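Local coordinates for esterase (Rhizomucor miehei, PDB 4WY5), which probably hydrolyses carboxylic esters as a carboxylesterase of the alpha/beta hydrolase fold, at residues E143-S147 / L148-A152. Sequence-based numbering, arbitrary orientation.
Sequences ENASS and LNINA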
loop_
_atom_site.group_PDB
_atom_site.type_symbol
_atom_site.label_atom_id
_atom_site.label_comp_id
_atom_site.label_asym_id
_atom_site.label_seq_id
_atom_site.Cartn_x
_atom_site.Cartn_y
_atom_site.Cartn_z
ATOM N N GLU A 143 -33.224 -0.985 1.216
ATOM C CA GLU A 143 -34.629 -1.031 1.624
ATOM C C GLU A 143 -34.826 -1.320 3.110
ATOM O O GLU A 143 -35.861 -0.979 3.675
ATOM C CB GLU A 143 -35.378 -2.082 0.812
ATOM C CG GLU A 143 -36.044 -1.516 -0.419
ATOM C CD GLU A 143 -37.143 -0.522 -0.086
ATOM O OE1 GLU A 143 -38.035 -0.861 0.728
ATOM O OE2 GLU A 143 -37.106 0.600 -0.644
ATOM N N ASN A 144 -33.853 -1.981 3.729
ATOM C CA ASN A 144 -34.011 -2.425 5.109
ATOM C C ASN A 144 -32.947 -1.890 6.068
ATOM O O ASN A 144 -32.557 -2.584 7.008
ATOM C CB ASN A 144 -34.017 -3.953 5.167
ATOM C CG ASN A 144 -35.250 -4.555 4.519
ATOM O OD1 ASN A 144 -36.292 -4.705 5.160
ATOM N ND2 ASN A 144 -35.135 -4.917 3.246
ATOM N N ALA A 145 -32.485 -0.666 5.836
ATOM C CA ALA A 145 -31.412 -0.078 6.646
ATOM C C ALA A 145 -31.828 0.122 8.097
ATOM O O ALA A 145 -31.025 -0.033 9.015
ATOM C CB ALA A 145 -30.965 1.249 6.054
ATOM N N SER A 146 -33.085 0.482 8.294
ATOM C CA SER A 146 -33.593 0.755 9.634
ATOM C C SER A 146 -33.702 -0.524 10.475
ATOM O O SER A 146 -33.524 -0.483 11.689
ATOM C CB SER A 146 -34.952 1.455 9.541
ATOM O OG SER A 146 -34.837 2.653 8.781
ATOM N N SER A 147 -33.959 -1.656 9.827
ATOM C CA SER A 147 -34.039 -2.930 10.534
ATOM C C SER A 147 -32.652 -3.561 10.684
ATOM O O SER A 147 -32.470 -4.466 11.490
ATOM C CB SER A 147 -35.003 -3.888 9.825
ATOM O OG SER A 147 -34.401 -4.551 8.725
ATOM N N LEU A 148 -31.684 -3.093 9.890
ATOM C CA LEU A 148 -30.291 -3.544 9.994
ATOM C C LEU A 148 -29.434 -2.589 10.836
ATOM O O LEU A 148 -28.268 -2.879 11.116
ATOM C CB LEU A 148 -29.667 -3.696 8.603
ATOM C CG LEU A 148 -30.192 -4.821 7.700
ATOM C CD1 LEU A 148 -29.979 -4.468 6.240
ATOM C CD2 LEU A 148 -29.504 -6.151 8.023
ATOM N N ASN A 149 -30.001 -1.439 11.189
ATOM C CA ASN A 149 -29.290 -0.401 11.940
ATOM C C ASN A 149 -27.996 0.066 11.234
ATOM O O ASN A 149 -26.925 0.115 11.846
ATOM C CB ASN A 149 -28.981 -0.893 13.359
ATOM C CG ASN A 149 -29.759 -0.129 14.424
ATOM O OD1 ASN A 149 -30.551 0.764 14.105
ATOM N ND2 ASN A 149 -29.543 -0.482 15.697
ATOM N N ILE A 150 -28.118 0.440 9.962
ATOM C CA ILE A 150 -26.991 0.939 9.175
ATOM C C ILE A 150 -27.318 2.243 8.459
ATOM O O ILE A 150 -28.490 2.538 8.196
ATOM C CB ILE A 150 -26.545 -0.064 8.080
ATOM C CG1 ILE A 150 -27.685 -0.321 7.098
ATOM C CG2 ILE A 150 -26.023 -1.368 8.679
ATOM C CD1 ILE A 150 -27.198 -0.825 5.773
ATOM N N ASN A 151 -26.276 3.017 8.150
ATOM C CA ASN A 151 -26.406 4.169 7.259
ATOM C C ASN A 151 -26.195 3.683 5.840
ATOM O O ASN A 151 -25.048 3.526 5.402
ATOM C CB ASN A 151 -25.391 5.260 7.615
ATOM C CG ASN A 151 -25.530 6.502 6.756
ATOM O OD1 ASN A 151 -26.407 6.584 5.894
ATOM N ND2 ASN A 151 -24.665 7.483 6.993
ATOM N N ALA A 152 -27.287 3.468 5.108
ATOM C CA ALA A 152 -27.190 2.807 3.810
ATOM C C ALA A 152 -26.469 3.663 2.773
ATOM O O ALA A 152 -26.030 3.145 1.747
ATOM C CB ALA A 152 -28.572 2.416 3.305
#
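A Schellman-like C-cap ends the short helix 145-148, in the connection between helix 129-143 and strand 155-160 of the alpha/beta hydrolase fold, and brings Ala-145 against Ile-150 and Leu-148 back over Asn-144. Asn-149, with positive phi, ends the turn and swings the chain into strand 150-151. The backbone bond that closes the turn runs from Ile-150 N to Ala-145 O, 3.1 Å long and nearly straight at 166°. Leu-148 N is shared between Asn-144 O and Ala-145 O, both bonds weak. Asn-144 O also accepts a bond from Ser-147 OG at 3.2 Å, the hydroxyl approaching 29° out of the carbonyl plane; a chi1 of 82° sets OG between the backbone N and the carbonyl carbon, turned back to that oxygen. Leu-148 lays CG and CD1 alongside the same carbonyl, each 3.3 Å from Asn-144 O, and also packs on Trp-140. Asn-149 ND2 bonds to Glu-76 O, and backbone bonds to Leu-80 tie Asn-149 and Asn-151 to the start of strand 80-86. Although Ala-145 CB points away overall, it still touches Ile-150 CG1 and Ala-152 CB, each at 3.8 Å, and comes nearest to Ile-150 O, at 3.5 Å.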